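Local coordinates for hypothetical protein (Porphyromonas gingivalis W83, PDB 2P3P) that is of unknown function but belongs to the DUF3256 family and has been seen to bind magnesium, at residues A[9-20]-A[32-42]; A[95-105]-A[153-161]. One frame throughout, in Å; residues are numbered along the deposited sequence. Where two conformers were deposited one is given.

Interaction 1: residues A[9-20]-A[32-42]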
loop_
_atom_site.group_PDB
_atom_site.type_symbol
_atom_site.label_atom_id
_atom_site.label_comp_id
_atom_site.label_asym_id
_atom_site.label_seq_id
_atom_site.Cartn_x
_atom_site.Cartn_y
_atom_site.Cartn_z
ATOM N N ALA A 9 22.017 -1.527 12.845
ATOM C CA ALA A 9 20.778 -1.693 12.028
ATOM C C ALA A 9 19.552 -1.249 12.832
ATOM O O ALA A 9 19.408 -1.585 14.048
ATOM C CB ALA A 9 20.621 -3.156 11.595
ATOM N N GLY A 10 18.680 -0.509 12.165
ATOM C CA GLY A 10 17.384 -0.131 12.674
ATOM C C GLY A 10 16.453 -1.309 12.676
ATOM O O GLY A 10 16.786 -2.374 12.163
ATOM N N GLU A 11 15.244 -1.090 13.186
ATOM C CA GLU A 11 14.305 -2.186 13.346
ATOM C C GLU A 11 13.769 -2.718 12.006
ATOM O O GLU A 11 13.611 -3.942 11.847
ATOM C CB GLU A 11 13.162 -1.753 14.253
ATOM C CG GLU A 11 12.240 -2.862 14.586
ATOM C CD GLU A 11 11.255 -2.508 15.632
ATOM O OE1 GLU A 11 10.886 -1.300 15.767
ATOM O OE2 GLU A 11 10.816 -3.438 16.316
ATOM N N LEU A 12 13.543 -1.829 11.038
ATOM C CA LEU A 12 12.997 -2.264 9.746
ATOM C C LEU A 12 14.025 -3.149 9.050
ATOM O O LEU A 12 13.665 -4.211 8.515
ATOM C CB LEU A 12 12.595 -1.086 8.861
ATOM C CG LEU A 12 12.044 -1.490 7.486
ATOM C CD1 LEU A 12 10.759 -2.302 7.689
ATOM C CD2 LEU A 12 11.805 -0.222 6.625
ATOM N N GLU A 13 15.288 -2.713 9.073
ATOM C CA GLU A 13 16.408 -3.509 8.519
ATOM C C GLU A 13 16.492 -4.909 9.144
ATOM O O GLU A 13 16.595 -5.919 8.439
ATOM C CB GLU A 13 17.725 -2.786 8.689
ATOM C CG GLU A 13 18.942 -3.689 8.514
ATOM C CD GLU A 13 20.267 -2.979 8.374
ATOM O OE1 GLU A 13 20.349 -1.745 8.471
ATOM O OE2 GLU A 13 21.284 -3.696 8.157
ATOM N N ARG A 14 16.406 -4.963 10.475
ATOM C CA ARG A 14 16.397 -6.245 11.191
ATOM C C ARG A 14 15.282 -7.157 10.706
ATOM O O ARG A 14 15.503 -8.322 10.396
ATOM C CB ARG A 14 16.229 -6.020 12.688
ATOM C CG ARG A 14 17.317 -5.151 13.303
ATOM C CD ARG A 14 17.594 -5.557 14.739
ATOM N NE ARG A 14 16.494 -5.224 15.644
ATOM C CZ ARG A 14 16.243 -4.003 16.126
ATOM N NH1 ARG A 14 17.000 -2.960 15.779
ATOM N NH2 ARG A 14 15.211 -3.822 16.951
ATOM N N CYS A 15 14.075 -6.616 10.637
ATOM C CA CYS A 15 12.890 -7.400 10.225
ATOM C C CYS A 15 12.994 -7.874 8.789
ATOM O O CYS A 15 12.667 -9.032 8.482
ATOM C CB CYS A 15 11.620 -6.570 10.446
ATOM S SG CYS A 15 11.281 -6.204 12.148
ATOM N N PHE A 16 13.455 -6.983 7.915
ATOM C CA PHE A 16 13.658 -7.312 6.507
ATOM C C PHE A 16 14.654 -8.443 6.313
ATOM O O PHE A 16 14.454 -9.368 5.490
ATOM C CB PHE A 16 14.164 -6.090 5.748
ATOM C CG PHE A 16 14.212 -6.280 4.278
ATOM C CD1 PHE A 16 13.066 -6.530 3.572
ATOM C CD2 PHE A 16 15.411 -6.127 3.574
ATOM C CE1 PHE A 16 13.084 -6.664 2.193
ATOM C CE2 PHE A 16 15.428 -6.245 2.194
ATOM C CZ PHE A 16 14.270 -6.534 1.509
ATOM N N LEU A 17 15.757 -8.395 7.050
ATOM C CA LEU A 17 16.778 -9.408 6.917
ATOM C C LEU A 17 16.234 -10.784 7.397
ATOM O O LEU A 17 16.557 -11.818 6.810
ATOM C CB LEU A 17 17.997 -9.030 7.742
ATOM C CG LEU A 17 18.896 -7.910 7.227
ATOM C CD1 LEU A 17 19.889 -7.513 8.305
ATOM C CD2 LEU A 17 19.653 -8.362 5.973
ATOM N N ALA A 18 15.444 -10.775 8.464
ATOM C CA ALA A 18 14.873 -12.020 9.042
ATOM C C ALA A 18 13.486 -12.427 8.524
ATOM O O ALA A 18 12.875 -13.387 9.016
ATOM C CB ALA A 18 14.848 -11.908 10.561
HETATM N N MSE A 19 12.965 -11.722 7.530
HETATM C CA MSE A 19 11.661 -12.065 6.945
HETATM C C MSE A 19 11.782 -13.443 6.265
HETATM O O MSE A 19 12.710 -13.665 5.507
HETATM C CB MSE A 19 11.280 -10.993 5.925
HETATM C CG MSE A 19 9.926 -11.162 5.248
HETATM SE SE MSE A 19 9.666 -9.720 3.964
HETATM C CE MSE A 19 11.124 -10.213 2.783
ATOM N N PRO A 20 10.882 -14.393 6.582
ATOM C CA PRO A 20 10.947 -15.685 5.911
ATOM C C PRO A 20 10.706 -15.490 4.401
ATOM O O PRO A 20 9.837 -14.694 3.973
ATOM C CB PRO A 20 9.776 -16.478 6.523
ATOM C CG PRO A 20 9.483 -15.822 7.873
ATOM C CD PRO A 20 9.808 -14.327 7.602
ATOM N N ARG A 32 18.247 -11.858 -1.078
ATOM C CA ARG A 32 17.933 -10.791 -0.137
ATOM C C ARG A 32 19.079 -10.460 0.821
ATOM O O ARG A 32 19.458 -9.284 0.986
ATOM C CB ARG A 32 16.691 -11.147 0.671
ATOM C CG ARG A 32 16.272 -10.070 1.660
ATOM C CD ARG A 32 14.766 -9.992 1.938
ATOM N NE ARG A 32 14.102 -11.299 1.939
ATOM C CZ ARG A 32 13.994 -12.127 2.971
ATOM N NH1 ARG A 32 14.527 -11.831 4.163
ATOM N NH2 ARG A 32 13.363 -13.289 2.791
ATOM N N ASN A 33 19.634 -11.479 1.452
ATOM C CA ASN A 33 20.670 -11.221 2.432
ATOM C C ASN A 33 21.988 -10.823 1.737
ATOM O O ASN A 33 22.766 -10.063 2.301
ATOM C CB ASN A 33 20.763 -12.351 3.474
ATOM C CG ASN A 33 19.944 -12.033 4.741
ATOM O OD1 ASN A 33 18.698 -12.043 4.723
ATOM N ND2 ASN A 33 20.649 -11.670 5.815
ATOM N N ASP A 34 22.190 -11.245 0.486
ATOM C CA ASP A 34 23.344 -10.764 -0.322
ATOM C C ASP A 34 23.125 -9.285 -0.780
ATOM O O ASP A 34 24.045 -8.479 -0.722
ATOM C CB ASP A 34 23.686 -11.707 -1.514
ATOM C CG ASP A 34 24.239 -13.111 -1.083
ATOM O OD1 ASP A 34 24.712 -13.322 0.063
ATOM O OD2 ASP A 34 24.216 -14.044 -1.921
ATOM N N LEU A 35 21.906 -8.918 -1.178
ATOM C CA LEU A 35 21.560 -7.513 -1.494
ATOM C C LEU A 35 21.824 -6.565 -0.332
ATOM O O LEU A 35 22.374 -5.481 -0.486
ATOM C CB LEU A 35 20.065 -7.405 -1.849
ATOM C CG LEU A 35 19.364 -6.027 -1.758
ATOM C CD1 LEU A 35 19.430 -5.293 -3.097
ATOM C CD2 LEU A 35 17.889 -6.201 -1.352
ATOM N N CYS A 36 21.330 -6.953 0.827
ATOM C CA CYS A 36 21.551 -6.178 2.035
ATOM C C CYS A 36 23.038 -6.077 2.404
ATOM O O CYS A 36 23.475 -5.016 2.830
ATOM C CB CYS A 36 20.771 -6.784 3.189
ATOM S SG CYS A 36 19.000 -6.464 3.031
ATOM N N ARG A 37 23.792 -7.163 2.234
ATOM C CA ARG A 37 25.244 -7.124 2.442
ATOM C C ARG A 37 25.967 -6.108 1.564
ATOM O O ARG A 37 26.836 -5.374 2.052
ATOM C CB ARG A 37 25.904 -8.502 2.298
ATOM C CG ARG A 37 27.284 -8.497 2.887
ATOM C CD ARG A 37 27.949 -9.869 2.982
ATOM N NE ARG A 37 27.087 -10.860 3.625
ATOM C CZ ARG A 37 26.233 -11.668 2.986
ATOM N NH1 ARG A 37 26.094 -11.610 1.664
ATOM N NH2 ARG A 37 25.504 -12.545 3.679
ATOM N N ARG A 38 25.613 -6.047 0.285
ATOM C CA ARG A 38 26.202 -5.039 -0.600
ATOM C C ARG A 38 25.750 -3.619 -0.226
ATOM O O ARG A 38 26.496 -2.647 -0.441
ATOM C CB ARG A 38 25.837 -5.334 -2.067
ATOM C CG ARG A 38 26.317 -6.681 -2.553
ATOM C CD ARG A 38 26.113 -6.859 -4.050
ATOM N NE ARG A 38 24.695 -6.820 -4.404
ATOM C CZ ARG A 38 23.882 -7.880 -4.483
ATOM N NH1 ARG A 38 22.608 -7.697 -4.825
ATOM N NH2 ARG A 38 24.326 -9.124 -4.257
ATOM N N ALA A 39 24.528 -3.499 0.298
ATOM C CA ALA A 39 23.955 -2.211 0.741
ATOM C C ALA A 39 24.641 -1.690 2.002
ATOM O O ALA A 39 24.818 -0.477 2.175
ATOM C CB ALA A 39 22.467 -2.351 1.010
ATOM N N GLY A 40 25.028 -2.606 2.873
ATOM C CA GLY A 40 25.482 -2.239 4.229
ATOM C C GLY A 40 24.244 -1.784 4.983
ATOM O O GLY A 40 23.149 -1.967 4.503
ATOM N N HIS A 41 24.421 -1.162 6.141
ATOM C CA HIS A 41 23.274 -0.754 6.939
ATOM C C HIS A 41 22.383 0.264 6.196
ATOM O O HIS A 41 22.853 1.130 5.440
ATOM C CB HIS A 41 23.715 -0.280 8.339
ATOM C CG HIS A 41 24.158 -1.405 9.232
ATOM N ND1 HIS A 41 25.237 -1.310 10.088
ATOM C CD2 HIS A 41 23.657 -2.654 9.403
ATOM C CE1 HIS A 41 25.372 -2.442 10.758
ATOM N NE2 HIS A 41 24.429 -3.276 10.356
ATOM N N LEU A 42 21.078 0.087 6.366
ATOM C CA LEU A 42 20.096 1.051 5.851
ATOM C C LEU A 42 20.096 2.346 6.661
ATOM O O LEU A 42 20.047 2.319 7.880
ATOM C CB LEU A 42 18.705 0.440 5.892
ATOM C CG LEU A 42 18.572 -0.968 5.285
ATOM C CD1 LEU A 42 17.093 -1.293 5.005
ATOM C CD2 LEU A 42 19.448 -1.136 4.057
HETATM O O HOH W 1 19.037 0.383 9.407
HETATM O O HOH W 2 22.058 -4.443 5.395
#
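R32 reaches from helix 29-39 to the F16-M19 region and lays its side chain across the ring of F16. Its CD sits over one face of the ring, 3.8 Å from the centroid, a CH-pi contact, with the guanidinium plane turned 57° from the ring. Bends at chi2 and chi3 carry the guanidinium past the ring to the carbonyls of F16 and M19: NH2 donates to M19 O at 2.8 Å, while NH1 makes weak bonds to M19 O and F16 O. The methyl CE of selenomethionine M19 lies over one guanidinium face, brought there by the bend at chi3 (64°), and is 3.3 Å from R32 NE. The methyl thus packs on one face while M19 O, tilted from the guanidinium plane, takes the N-H groups. C36 SG meets F16 at the ring edge, 3.6 Å from CD2, in a sulfur-aromatic contact, and its CB is packed tightly against L17 CD2.

Farther along, the extended chain of E13, with CG anti to the backbone N, reaches the H41-L42 backbone. Its OE1 takes the N-H of L42 at 2.9 Å from above the carboxylate plane, and water 1 ties the same oxygen to G10 N and L42 O. The H41 ring lies with one face over A9 N.

The two helices run roughly antiparallel, at 146°, with axes 10.1 Å apart, as a helical hairpin on one face of the seven-stranded sheet. F16 and M19 rest on M80 of strand 77-84, and L35 and L42 on L63 of strand 58-64.

Interaction 2: residues A[95-105]-A[153-161]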
loop_
_atom_site.group_PDB
_atom_site.type_symbol
_atom_site.label_atom_id
_atom_site.label_comp_id
_atom_site.label_asym_id
_atom_site.label_seq_id
_atom_site.Cartn_x
_atom_site.Cartn_y
_atom_site.Cartn_z
ATOM N N VAL A 95 2.119 -2.570 2.338
ATOM C CA VAL A 95 1.088 -2.175 1.398
ATOM C C VAL A 95 1.535 -2.714 0.046
ATOM O O VAL A 95 2.617 -2.368 -0.456
ATOM C CB VAL A 95 0.883 -0.617 1.327
ATOM C CG1 VAL A 95 -0.250 -0.266 0.359
ATOM C CG2 VAL A 95 0.618 -0.020 2.678
ATOM N N THR A 96 0.701 -3.561 -0.531
ATOM C CA THR A 96 1.050 -4.246 -1.777
ATOM C C THR A 96 0.024 -3.836 -2.810
ATOM O O THR A 96 -1.196 -4.044 -2.603
ATOM C CB THR A 96 1.082 -5.770 -1.633
ATOM O OG1 THR A 96 1.967 -6.166 -0.580
ATOM C CG2 THR A 96 1.542 -6.421 -2.968
ATOM N N THR A 97 0.501 -3.265 -3.913
ATOM C CA THR A 97 -0.340 -2.616 -4.886
ATOM C C THR A 97 -0.082 -3.149 -6.282
ATOM O O THR A 97 1.024 -2.968 -6.851
ATOM C CB THR A 97 -0.116 -1.062 -4.909
ATOM O OG1 THR A 97 -0.266 -0.493 -3.609
ATOM C CG2 THR A 97 -1.096 -0.417 -5.875
ATOM N N VAL A 98 -1.088 -3.806 -6.857
ATOM C CA VAL A 98 -1.000 -4.173 -8.290
ATOM C C VAL A 98 -1.201 -2.863 -9.083
ATOM O O VAL A 98 -1.998 -2.009 -8.689
ATOM C CB VAL A 98 -2.020 -5.265 -8.672
ATOM C CG1 VAL A 98 -1.847 -6.465 -7.789
ATOM C CG2 VAL A 98 -3.416 -4.735 -8.543
ATOM N N LEU A 99 -0.436 -2.666 -10.162
ATOM C CA LEU A 99 -0.452 -1.349 -10.842
ATOM C C LEU A 99 -1.242 -1.418 -12.158
ATOM O O LEU A 99 -1.662 -0.373 -12.693
ATOM C CB LEU A 99 0.969 -0.812 -11.057
ATOM C CG LEU A 99 1.897 -0.610 -9.842
ATOM C CD1 LEU A 99 3.348 -0.400 -10.350
ATOM C CD2 LEU A 99 1.474 0.547 -8.924
ATOM N N HIS A 100 -1.475 -2.644 -12.624
ATOM C CA HIS A 100 -2.187 -2.952 -13.849
ATOM C C HIS A 100 -2.938 -4.279 -13.655
ATOM O O HIS A 100 -2.403 -5.172 -12.990
ATOM C CB HIS A 100 -1.188 -3.079 -14.983
ATOM C CG HIS A 100 -0.455 -1.806 -15.247
ATOM N ND1 HIS A 100 -1.059 -0.728 -15.850
ATOM C CD2 HIS A 100 0.802 -1.406 -14.923
ATOM C CE1 HIS A 100 -0.198 0.273 -15.927
ATOM N NE2 HIS A 100 0.934 -0.107 -15.363
ATOM N N PRO A 101 -4.136 -4.434 -14.250
ATOM C CA PRO A 101 -4.859 -3.498 -15.124
ATOM C C PRO A 101 -5.488 -2.276 -14.443
ATOM O O PRO A 101 -5.731 -1.277 -15.113
ATOM C CB PRO A 101 -5.920 -4.378 -15.800
ATOM C CG PRO A 101 -6.106 -5.525 -14.918
ATOM C CD PRO A 101 -4.858 -5.718 -14.113
ATOM N N VAL A 102 -5.733 -2.334 -13.130
ATOM C CA VAL A 102 -6.176 -1.144 -12.384
ATOM C C VAL A 102 -5.545 -1.146 -10.984
ATOM O O VAL A 102 -5.595 -2.144 -10.277
ATOM C CB VAL A 102 -7.721 -1.040 -12.291
ATOM C CG1 VAL A 102 -8.149 0.324 -11.688
ATOM C CG2 VAL A 102 -8.368 -1.217 -13.653
ATOM N N ALA A 103 -4.968 -0.010 -10.599
ATOM C CA ALA A 103 -4.201 0.102 -9.361
ATOM C C ALA A 103 -5.113 -0.181 -8.170
ATOM O O ALA A 103 -6.208 0.363 -8.090
ATOM C CB ALA A 103 -3.552 1.483 -9.258
ATOM N N ASP A 104 -4.689 -1.106 -7.311
ATOM C CA ASP A 104 -5.498 -1.623 -6.208
ATOM C C ASP A 104 -4.553 -2.197 -5.167
ATOM O O ASP A 104 -3.651 -2.988 -5.495
ATOM C CB ASP A 104 -6.507 -2.648 -6.753
ATOM C CG ASP A 104 -7.571 -3.037 -5.740
ATOM O OD1 ASP A 104 -8.105 -2.135 -5.030
ATOM O OD2 ASP A 104 -7.921 -4.269 -5.682
ATOM N N SER A 105 -4.734 -1.764 -3.920
ATOM C CA SER A 105 -3.828 -2.057 -2.839
ATOM C C SER A 105 -4.446 -3.032 -1.829
ATOM O O SER A 105 -5.648 -3.012 -1.606
ATOM C CB SER A 105 -3.471 -0.753 -2.107
ATOM O OG SER A 105 -2.761 0.145 -2.952
ATOM N N SER A 153 -14.680 -1.697 -6.238
ATOM C CA SER A 153 -14.283 -0.372 -5.864
ATOM C C SER A 153 -12.769 -0.332 -5.651
ATOM O O SER A 153 -12.282 -0.180 -4.532
ATOM C CB SER A 153 -15.034 0.079 -4.627
ATOM O OG SER A 153 -16.432 0.029 -4.845
ATOM N N TYR A 154 -12.035 -0.365 -6.753
ATOM C CA TYR A 154 -10.569 -0.319 -6.703
ATOM C C TYR A 154 -10.105 0.935 -5.994
ATOM O O TYR A 154 -10.654 2.026 -6.187
ATOM C CB TYR A 154 -9.957 -0.407 -8.104
ATOM C CG TYR A 154 -10.435 -1.575 -8.933
ATOM C CD1 TYR A 154 -10.033 -2.855 -8.630
ATOM C CD2 TYR A 154 -11.276 -1.394 -10.033
ATOM C CE1 TYR A 154 -10.445 -3.945 -9.376
ATOM C CE2 TYR A 154 -11.710 -2.499 -10.787
ATOM C CZ TYR A 154 -11.276 -3.762 -10.457
ATOM O OH TYR A 154 -11.660 -4.899 -11.176
HETATM N N MSE A 155 -9.116 0.765 -5.131
HETATM C CA MSE A 155 -8.505 1.878 -4.420
HETATM C C MSE A 155 -7.003 1.641 -4.268
HETATM O O MSE A 155 -6.536 0.530 -3.972
HETATM C CB MSE A 155 -9.148 2.112 -3.031
HETATM C CG MSE A 155 -10.645 2.424 -3.072
HETATM SE SE MSE A 155 -11.441 2.230 -1.312
HETATM C CE MSE A 155 -13.375 2.184 -1.828
ATOM N N GLN A 156 -6.242 2.701 -4.510
ATOM C CA GLN A 156 -4.793 2.672 -4.382
ATOM C C GLN A 156 -4.360 3.431 -3.122
ATOM O O GLN A 156 -4.720 4.602 -2.907
ATOM C CB GLN A 156 -4.138 3.331 -5.615
ATOM C CG GLN A 156 -2.606 3.304 -5.547
ATOM C CD GLN A 156 -1.957 3.748 -6.839
ATOM O OE1 GLN A 156 -2.620 4.335 -7.724
ATOM N NE2 GLN A 156 -0.669 3.555 -6.922
ATOM N N VAL A 157 -3.592 2.749 -2.289
ATOM C CA VAL A 157 -3.052 3.326 -1.093
ATOM C C VAL A 157 -1.577 3.731 -1.234
ATOM O O VAL A 157 -0.790 3.008 -1.825
ATOM C CB VAL A 157 -3.157 2.290 0.010
ATOM C CG1 VAL A 157 -2.477 2.768 1.280
ATOM C CG2 VAL A 157 -4.674 1.928 0.258
ATOM N N SER A 158 -1.245 4.878 -0.648
ATOM C CA SER A 158 0.156 5.330 -0.473
ATOM C C SER A 158 0.438 5.630 1.007
ATOM O O SER A 158 -0.053 6.607 1.551
ATOM C CB SER A 158 0.412 6.599 -1.262
ATOM O OG SER A 158 1.806 6.888 -1.276
ATOM N N LEU A 159 1.213 4.783 1.639
ATOM C CA LEU A 159 1.707 5.082 3.005
ATOM C C LEU A 159 2.856 6.084 2.897
ATOM O O LEU A 159 3.767 5.955 2.041
ATOM C CB LEU A 159 2.156 3.753 3.640
ATOM C CG LEU A 159 2.694 3.792 5.046
ATOM C CD1 LEU A 159 1.656 4.334 6.019
ATOM C CD2 LEU A 159 3.122 2.348 5.392
ATOM N N SER A 160 2.819 7.124 3.728
ATOM C CA SER A 160 3.928 8.073 3.790
ATOM C C SER A 160 5.269 7.413 4.130
ATOM O O SER A 160 5.359 6.422 4.885
ATOM C CB SER A 160 3.650 9.206 4.788
ATOM O OG SER A 160 4.748 10.157 4.837
ATOM N N GLU A 161 6.325 7.971 3.555
ATOM C CA GLU A 161 7.684 7.570 3.866
ATOM C C GLU A 161 8.170 8.153 5.183
ATOM O O GLU A 161 9.121 7.655 5.755
ATOM C CB GLU A 161 8.644 8.001 2.751
ATOM C CG GLU A 161 8.330 7.265 1.444
ATOM C CD GLU A 161 8.812 7.954 0.195
ATOM O OE1 GLU A 161 9.916 8.571 0.214
ATOM O OE2 GLU A 161 8.101 7.824 -0.841
HETATM O O HOH W 3 -7.138 -0.592 -1.492
#
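V157 N points almost straight at S105 OG, 2.8 Å away with an N-H...O angle of 172°, and the same hydroxyl donates a hydrogen bond to T97 OG1 at 2.7 Å. S105 therefore links strand 155-159 to both arms of the hairpin. Its backbone N-H goes to M155 O at 2.9 Å, and water 3 donates to M155 O and to S105 O. Next along, D104 OD1 accepts M155 N at 3.1 Å, on the anti side and somewhat out of the carboxylate plane; with CG anti to the backbone N (chi1 -169°), the group lies alongside the start of the strand. D104 CA-H also approaches M155 O. Side-chain oxygens thus accept two of the three direct bonds, where a regular strand pair would use carbonyls.

Segment 95-105 is a beta-hairpin of the seven-stranded antiparallel sheet, closed by the V98-D104 backbone bonds and turning through the cis peptide before P101. Strand 155-159 is an outermost strand of the four-stranded sheet, and here it packs against the hairpin, joining the two sheets, with strands 95-98 and 155-159 running at 139° to each other.

Beyond the polar bonds, Y154 crosses V102 and D104 at about right angles: V102 CB lies over one face of the Y154 ring toward its rim, and V102 CG1 is 3.9 Å from Y154 CD2, while D104 CG stands at the ring edge, the carboxylate plane nearly perpendicular to the ring. Q156, fully extended, runs past T97 CG2 to bring OE1 to 3.4 Å from A103 CB. Toward the other end, V95 CG1 meets V157 CG1 at 3.9 Å and V95 CG2 packs on L159 CB; the L159 side chain also touches F79 of strand 77-84.

In the fold
Interactions 1 and 2 follow one another along the chain and do not touch: their centres are 25 Å apart and their nearest atoms about 8 Å. The seven-stranded sheet joins them, since the helices of interaction 1 rest on strands 47-52, 58-64 and 77-84, while interaction 2 uses strands 90-98 and 104-111 to meet the second sheet. Strand 77-84 serves both, through M80 and I82 for interaction 1 and F79 for interaction 2. Interaction 1 lies away from the magnesium site. Interaction 2 is nearer to it, with the side chain of Y154 about 9 Å from that of S149, a magnesium-binding residue, although no magnesium is bound to this chain.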